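Penicillin-binding protein PbpB (Mycobacterium tuberculosis, PDB 6KGU) helps build the bacterial cell wall by synthesising cross-linked peptidoglycan from lipid intermediates, and is inactivated by beta-lactam antibiotics such as aztreonam. Local coordinates at residues Tyr342-Leu345 and Arg346-Leu350; Ser375-Ala378 and Asn379-Gly383; Gln437-Gln440 and Thr441-Met445. All blocks are in the same frame, centred on the assembly; numbering follows the deposited sequence.

Contact 1 (Tyr342-Leu345 and Arg346-Leu350); sequences YDML and RKFGL
Met-344 and Phe-348, one helical turn apart, pack at the end of helix 338-347. With CG of Met-344 anti to its backbone N (chi1 -176°), and the chain then bent twice, CG lies 3.6 Å from CE2 of Phe-348 and SD comes within 3.7 Å of the same atom. The sulfur stands obliquely to the ring, a Met-aromatic contact that is neither face-on nor edge-on. Both residues are buried, as suits their apolar bulk: they also meet Val-274 of helix 272-281, and Phe-348 reaches Met-396 of helix 390-401.

On another side of the helix, the aliphatic part of Arg-346 runs beside Tyr-342, the two side chains pointing the same way. Chi1 of -75° sets CG of Arg-346 over one ring face, 3.9 Å from CZ of Tyr-342, as a CH-pi contact displaced toward the rim. Bends at chi2 and chi3 carry the guanidinium on, its plane turned 23° from the ring, and NE lies 3.6 Å from the Tyr-342 OH.

Where the helix closes, Gly-349 takes positive phi in a Schellman motif, a backbone shape that glycine adopts easily. Its N bonds to Arg-346 O at 2.9 Å, and a weak bond of 3.4 Å joins Leu-350 N to Leu-345 O. The turn carries CD1 of Leu-350 to 3.6 Å from CD2 of Leu-345, an apolar contact bridging the helix end.

Asp-343 OD2 and Lys-347 NZ stay 4.4 Å apart, beyond a salt bridge, while NZ bonds to Val-433 O. Their attraction is therefore probably modest, and the chemistry implies that the backbone bonds and the apolar pairs hold this helix end, with the charged chains lying along its more exposed side.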
loop_
_atom_site.group_PDB
_atom_site.type_symbol
_atom_site.label_atom_id
_atom_site.label_comp_id
_atom_site.label_asym_id
_atom_site.label_seq_id
_atom_site.Cartn_x
_atom_site.Cartn_y
_atom_site.Cartn_z
ATOM N N TYR A 342 20.945 3.546 -3.960
ATOM C CA TYR A 342 20.534 2.168 -4.205
ATOM C C TYR A 342 20.484 1.362 -2.910
ATOM O O TYR A 342 19.601 0.513 -2.733
ATOM C CB TYR A 342 21.469 1.505 -5.215
ATOM C CG TYR A 342 21.124 0.061 -5.488
ATOM C CD1 TYR A 342 20.066 -0.270 -6.315
ATOM C CD2 TYR A 342 21.869 -0.969 -4.931
ATOM C CE1 TYR A 342 19.749 -1.586 -6.577
ATOM C CE2 TYR A 342 21.561 -2.298 -5.188
ATOM C CZ TYR A 342 20.503 -2.595 -6.017
ATOM O OH TYR A 342 20.182 -3.906 -6.283
ATOM N N ASP A 343 21.404 1.624 -1.981
ATOM C CA ASP A 343 21.359 0.890 -0.721
ATOM C C ASP A 343 20.070 1.191 0.029
ATOM O O ASP A 343 19.469 0.297 0.635
ATOM C CB ASP A 343 22.572 1.223 0.149
ATOM C CG ASP A 343 22.638 0.370 1.409
ATOM O OD1 ASP A 343 22.899 -0.840 1.282
ATOM O OD2 ASP A 343 22.438 0.902 2.523
ATOM N N MET A 344 19.613 2.443 -0.028
ATOM C CA MET A 344 18.392 2.819 0.675
ATOM C C MET A 344 17.166 2.171 0.038
ATOM O O MET A 344 16.283 1.679 0.754
ATOM C CB MET A 344 18.269 4.345 0.700
ATOM C CG MET A 344 17.094 4.864 1.476
ATOM S SD MET A 344 17.306 4.690 3.238
ATOM C CE MET A 344 18.470 6.006 3.563
ATOM N N LEU A 345 17.092 2.177 -1.302
ATOM C CA LEU A 345 16.036 1.457 -2.017
ATOM C C LEU A 345 15.896 0.033 -1.509
ATOM O O LEU A 345 14.785 -0.449 -1.261
ATOM C CB LEU A 345 16.327 1.403 -3.521
ATOM C CG LEU A 345 16.078 2.503 -4.536
ATOM C CD1 LEU A 345 16.591 2.063 -5.911
ATOM C CD2 LEU A 345 14.595 2.921 -4.612
ATOM N N ARG A 346 17.023 -0.676 -1.389
ATOM C CA ARG A 346 16.984 -2.066 -0.946
ATOM C C ARG A 346 16.526 -2.174 0.499
ATOM O O ARG A 346 15.729 -3.057 0.837
ATOM C CB ARG A 346 18.363 -2.707 -1.122
ATOM C CG ARG A 346 18.709 -3.036 -2.558
ATOM C CD ARG A 346 18.305 -4.462 -2.871
ATOM N NE ARG A 346 17.472 -4.527 -4.064
ATOM C CZ ARG A 346 16.851 -5.624 -4.480
ATOM N NH1 ARG A 346 16.975 -6.763 -3.802
ATOM N NH2 ARG A 346 16.112 -5.575 -5.580
ATOM N N LYS A 347 17.007 -1.282 1.372
ATOM C CA LYS A 347 16.573 -1.357 2.765
ATOM C C LYS A 347 15.072 -1.119 2.880
ATOM O O LYS A 347 14.402 -1.728 3.722
ATOM C CB LYS A 347 17.347 -0.362 3.639
ATOM C CG LYS A 347 18.722 -0.858 4.086
ATOM C CD LYS A 347 19.327 0.005 5.205
ATOM C CE LYS A 347 19.221 1.502 4.882
ATOM N NZ LYS A 347 19.971 2.420 5.831
ATOM N N PHE A 348 14.526 -0.231 2.042
ATOM C CA PHE A 348 13.092 0.004 2.036
ATOM C C PHE A 348 12.304 -1.179 1.482
ATOM O O PHE A 348 11.070 -1.112 1.470
ATOM C CB PHE A 348 12.763 1.268 1.221
ATOM C CG PHE A 348 12.735 2.540 2.038
ATOM C CD1 PHE A 348 11.746 2.750 2.993
ATOM C CD2 PHE A 348 13.687 3.529 1.843
ATOM C CE1 PHE A 348 11.707 3.945 3.738
ATOM C CE2 PHE A 348 13.666 4.720 2.580
ATOM C CZ PHE A 348 12.676 4.928 3.530
ATOM N N GLY A 349 12.974 -2.223 0.980
ATOM C CA GLY A 349 12.325 -3.469 0.597
ATOM C C GLY A 349 11.863 -3.567 -0.842
ATOM O O GLY A 349 11.148 -4.520 -1.181
ATOM N N LEU A 350 12.251 -2.632 -1.701
ATOM C CA LEU A 350 11.802 -2.668 -3.085
ATOM C C LEU A 350 12.504 -3.789 -3.844
ATOM O O LEU A 350 13.629 -4.177 -3.524
ATOM C CB LEU A 350 12.055 -1.319 -3.752
ATOM C CG LEU A 350 11.383 -0.176 -2.970
ATOM C CD1 LEU A 350 11.549 1.166 -3.691
ATOM C CD2 LEU A 350 9.889 -0.483 -2.706
#

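Contact 2 (Ser375-Ala378 and Asn379-Gly383); sequences STFA and NLPIG
Thr-376 O is gripped by two amides that follow one another in the chain. Asn-379 N approaches at 2.8 Å from above the carbonyl plane, whereas Leu-380 N, at 3.0 Å, lies almost in line with the C=O bond. One oxygen thus accepts both an i to i+3 and an i to i+4 bond, just where the chain enters a short 3-10 segment at Leu-380 and Pro-381.

The side chains follow this winding. A chi1 of -47° puts OG1 of Thr-376 beside the backbone N and CG2 anti to it, where the methyl runs alongside Leu-380 and touches its CG at 3.7 Å. The hydroxyl is held by Ser-373 N, so the threonine uses its methyl for packing and its oxygen for the chain just before it. Phe-377 and Pro-381 cross at about a right angle, with CE1 of the ring 4.1 Å from the proline CG. Pro-381, lacking an N-H, suits a place where its CD sits 3.0 Å from Phe-377 O; Leu-330 of helix 326-336 packs against the same proline.

Beyond it the chain turns again, and Gly-383 N bonds to Leu-380 O at 2.8 Å. Gly-383 has positive phi, easily accommodated by glycine, and its backbone bonds to Gly-268. Ile-382 and Gly-383 touch the bound aztreonam, and the Ile-382 side chain is about 6 Å from that of Ser-269, probably the acylated serine: a coiled loop lining the active-site pocket of a penicillin-binding transpeptidase domain.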
loop_
_atom_site.group_PDB
_atom_site.type_symbol
_atom_site.label_atom_id
_atom_site.label_comp_id
_atom_site.label_asym_id
_atom_site.label_seq_id
_atom_site.Cartn_x
_atom_site.Cartn_y
_atom_site.Cartn_z
ATOM N N SER A 375 21.592 6.831 -17.336
ATOM C CA SER A 375 20.410 7.632 -17.059
ATOM C C SER A 375 19.510 7.055 -15.964
ATOM O O SER A 375 18.515 7.700 -15.603
ATOM C CB SER A 375 19.593 7.800 -18.340
ATOM O OG SER A 375 18.993 6.567 -18.706
ATOM N N THR A 376 19.814 5.857 -15.448
ATOM C CA THR A 376 19.029 5.264 -14.365
ATOM C C THR A 376 18.911 6.201 -13.171
ATOM O O THR A 376 17.814 6.407 -12.632
ATOM C CB THR A 376 19.665 3.954 -13.902
ATOM O OG1 THR A 376 19.990 3.155 -15.039
ATOM C CG2 THR A 376 18.699 3.199 -12.994
ATOM N N PHE A 377 20.042 6.763 -12.732
ATOM C CA PHE A 377 20.050 7.592 -11.535
ATOM C C PHE A 377 19.262 8.885 -11.718
ATOM O O PHE A 377 18.834 9.483 -10.726
ATOM C CB PHE A 377 21.490 7.901 -11.115
ATOM C CG PHE A 377 21.609 8.450 -9.709
ATOM C CD1 PHE A 377 20.924 7.856 -8.658
ATOM C CD2 PHE A 377 22.412 9.549 -9.439
ATOM C CE1 PHE A 377 21.045 8.345 -7.366
ATOM C CE2 PHE A 377 22.536 10.047 -8.146
ATOM C CZ PHE A 377 21.856 9.445 -7.109
ATOM N N ALA A 378 19.060 9.334 -12.951
ATOM C CA ALA A 378 18.184 10.469 -13.192
ATOM C C ALA A 378 16.707 10.097 -13.154
ATOM O O ALA A 378 15.860 10.993 -13.218
ATOM C CB ALA A 378 18.501 11.107 -14.548
ATOM N N ASN A 379 16.374 8.808 -13.073
ATOM C CA ASN A 379 14.992 8.352 -13.142
ATOM C C ASN A 379 14.488 7.754 -11.837
ATOM O O ASN A 379 13.399 8.116 -11.376
ATOM C CB ASN A 379 14.838 7.326 -14.276
ATOM C CG ASN A 379 14.946 7.966 -15.656
ATOM O OD1 ASN A 379 15.764 7.563 -16.471
ATOM N ND2 ASN A 379 14.133 8.979 -15.905
ATOM N N LEU A 380 15.242 6.822 -11.245
ATOM C CA LEU A 380 14.800 6.144 -10.025
ATOM C C LEU A 380 14.385 7.094 -8.904
ATOM O O LEU A 380 13.325 6.863 -8.298
ATOM C CB LEU A 380 15.898 5.193 -9.519
ATOM C CG LEU A 380 16.223 3.959 -10.353
ATOM C CD1 LEU A 380 17.134 3.012 -9.564
ATOM C CD2 LEU A 380 14.940 3.259 -10.821
ATOM N N PRO A 381 15.149 8.143 -8.566
ATOM C CA PRO A 381 14.749 8.997 -7.432
ATOM C C PRO A 381 13.400 9.662 -7.604
ATOM O O PRO A 381 12.760 9.966 -6.597
ATOM C CB PRO A 381 15.877 10.032 -7.341
ATOM C CG PRO A 381 17.092 9.306 -7.904
ATOM C CD PRO A 381 16.501 8.503 -9.058
ATOM N N ILE A 382 12.915 9.870 -8.828
ATOM C CA ILE A 382 11.567 10.406 -8.997
ATOM C C ILE A 382 10.548 9.308 -9.316
ATOM O O ILE A 382 9.421 9.610 -9.709
ATOM C CB ILE A 382 11.546 11.535 -10.044
ATOM C CG1 ILE A 382 12.150 11.088 -11.379
ATOM C CG2 ILE A 382 12.370 12.722 -9.529
ATOM C CD1 ILE A 382 11.195 10.423 -12.328
ATOM N N GLY A 383 10.914 8.042 -9.136
ATOM C CA GLY A 383 9.968 6.954 -9.291
ATOM C C GLY A 383 9.778 6.439 -10.704
ATOM O O GLY A 383 8.738 5.836 -10.987
#

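Contact 3 (Gln437-Gln440 and Thr441-Met445); sequences QTAQ and TVRQM
Helix 436-445 of the transpeptidase domain carries this contact, and its side chains meet across single turns. Arg-443 runs beside Gln-440, the two chains pointing the same way with their amide and guanidinium planes 58° apart. The bend at chi3 (-57°) brings NH2 of Arg-443 to 3.2 Å from CG of Gln-440, and the flat group lies with one face centred over Gln-440 CA. A long, flat-ended arginine suits this buried place because its N-H groups reach further partners: NH1 makes a salt bridge with Asp-403 and NE bonds to Ala-504 O. Asp-403 also accepts from Gln-440 NE2, so one carboxylate ties both residues.

Elsewhere on the helix, OG1 of Thr-441 lies 3.1 Å from Gln-437 O, where the backbone N of Thr-441 also bonds. A water links OG1, 3.0 Å away, weakly to OE1 of Gln-437. Further along, Gln-440 O takes Gln-444 N at 3.1 Å, while a second water donates to that oxygen and accepts from Gln-444 NE2, at 2.8 Å; Gln-444 OE1 bonds to Arg-447 NH1. Thr-438 and Val-442 pack on Ile-280 and Ser-277 of helix 272-281, and the Thr-438 hydroxyl bonds to Glu-281.

The chemistry implies two regimes on one helix: water, a threonine and glutamines extend the backbone bonding where it is more exposed, whereas the buried guanidinium has its charge balanced, probably in large part, by Asp-403.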
loop_
_atom_site.group_PDB
_atom_site.type_symbol
_atom_site.label_atom_id
_atom_site.label_comp_id
_atom_site.label_asym_id
_atom_site.label_seq_id
_atom_site.Cartn_x
_atom_site.Cartn_y
_atom_site.Cartn_z
ATOM N N GLN A 437 15.329 9.483 14.572
ATOM C CA GLN A 437 15.382 10.924 14.388
ATOM C C GLN A 437 15.123 11.307 12.934
ATOM O O GLN A 437 14.436 12.293 12.659
ATOM C CB GLN A 437 16.734 11.457 14.884
ATOM C CG GLN A 437 17.025 12.881 14.433
ATOM C CD GLN A 437 16.149 13.907 15.155
ATOM O OE1 GLN A 437 15.967 15.017 14.668
ATOM N NE2 GLN A 437 15.574 13.522 16.272
ATOM N N THR A 438 15.716 10.550 12.008
ATOM C CA THR A 438 15.451 10.773 10.589
ATOM C C THR A 438 13.983 10.522 10.268
ATOM O O THR A 438 13.318 11.363 9.642
ATOM C CB THR A 438 16.344 9.870 9.739
ATOM O OG1 THR A 438 17.707 10.263 9.881
ATOM C CG2 THR A 438 15.963 9.976 8.253
ATOM N N ALA A 439 13.459 9.373 10.687
ATOM C CA ALA A 439 12.061 9.042 10.441
ATOM C C ALA A 439 11.122 10.138 10.938
ATOM O O ALA A 439 10.182 10.523 10.236
ATOM C CB ALA A 439 11.723 7.711 11.106
ATOM N N GLN A 440 11.353 10.646 12.151
ATOM C CA GLN A 440 10.500 11.704 12.689
ATOM C C GLN A 440 10.594 12.969 11.848
ATOM O O GLN A 440 9.590 13.656 11.628
ATOM C CB GLN A 440 10.881 11.990 14.147
ATOM C CG GLN A 440 10.447 10.870 15.100
ATOM C CD GLN A 440 11.323 10.766 16.330
ATOM O OE1 GLN A 440 12.031 11.705 16.675
ATOM N NE2 GLN A 440 11.284 9.620 16.991
ATOM N N THR A 441 11.795 13.281 11.359
ATOM C CA THR A 441 11.987 14.456 10.522
ATOM C C THR A 441 11.287 14.308 9.172
ATOM O O THR A 441 10.666 15.259 8.680
ATOM C CB THR A 441 13.490 14.704 10.352
ATOM O OG1 THR A 441 14.033 15.128 11.607
ATOM C CG2 THR A 441 13.774 15.765 9.300
ATOM N N VAL A 442 11.350 13.122 8.568
ATOM C CA VAL A 442 10.698 12.928 7.276
ATOM C C VAL A 442 9.174 13.002 7.421
ATOM O O VAL A 442 8.492 13.615 6.594
ATOM C CB VAL A 442 11.150 11.596 6.646
ATOM C CG1 VAL A 442 10.291 11.254 5.430
ATOM C CG2 VAL A 442 12.654 11.652 6.263
ATOM N N ARG A 443 8.624 12.390 8.473
ATOM C CA ARG A 443 7.189 12.493 8.765
ATOM C C ARG A 443 6.744 13.943 8.878
ATOM O O ARG A 443 5.700 14.328 8.336
ATOM C CB ARG A 443 6.839 11.770 10.079
ATOM C CG ARG A 443 6.958 10.269 10.059
ATOM C CD ARG A 443 6.113 9.617 11.163
ATOM N NE ARG A 443 6.410 10.067 12.524
ATOM C CZ ARG A 443 7.249 9.450 13.357
ATOM N NH1 ARG A 443 7.930 8.387 12.958
ATOM N NH2 ARG A 443 7.427 9.906 14.585
ATOM N N GLN A 444 7.508 14.758 9.616
ATOM C CA GLN A 444 7.141 16.164 9.756
ATOM C C GLN A 444 7.199 16.880 8.414
ATOM O O GLN A 444 6.292 17.651 8.078
ATOM C CB GLN A 444 8.054 16.851 10.779
ATOM C CG GLN A 444 7.729 16.475 12.222
ATOM C CD GLN A 444 6.311 16.883 12.635
ATOM O OE1 GLN A 444 5.837 17.969 12.302
ATOM N NE2 GLN A 444 5.638 16.006 13.344
ATOM N N MET A 445 8.255 16.628 7.629
ATOM C CA MET A 445 8.377 17.226 6.302
ATOM C C MET A 445 7.172 16.905 5.434
ATOM O O MET A 445 6.647 17.777 4.740
ATOM C CB MET A 445 9.650 16.732 5.599
ATOM C CG MET A 445 10.858 17.627 5.723
ATOM S SD MET A 445 12.092 17.314 4.434
ATOM C CE MET A 445 12.389 15.559 4.659
HETATM O O HOH W 1 17.064 15.005 11.552
HETATM O O HOH W 2 7.112 13.611 13.755
#

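All three contacts are local, lie in the transpeptidase domain and are partly buried, none wholly core. Contacts 1 and 2 touch, CD1 of Leu-345 meeting CD1 of Leu-380 at 3.8 Å, so the active-site loop packs on helix 338-347; it also meets helix 326-336. Contact 3 stands apart, its nearest atoms about 7 Å from contact 1 and 12 Å from contact 2, yet like contact 1 it packs against helix 272-281. Charged chains of contact 1 and glutamines of contact 3 are more exposed. Contact 1 is chiefly apolar and aromatic, contact 2 is a loop with a short 3-10 turn reaching the antibiotic, and contact 3 is the most polar, using waters and a buried arginine.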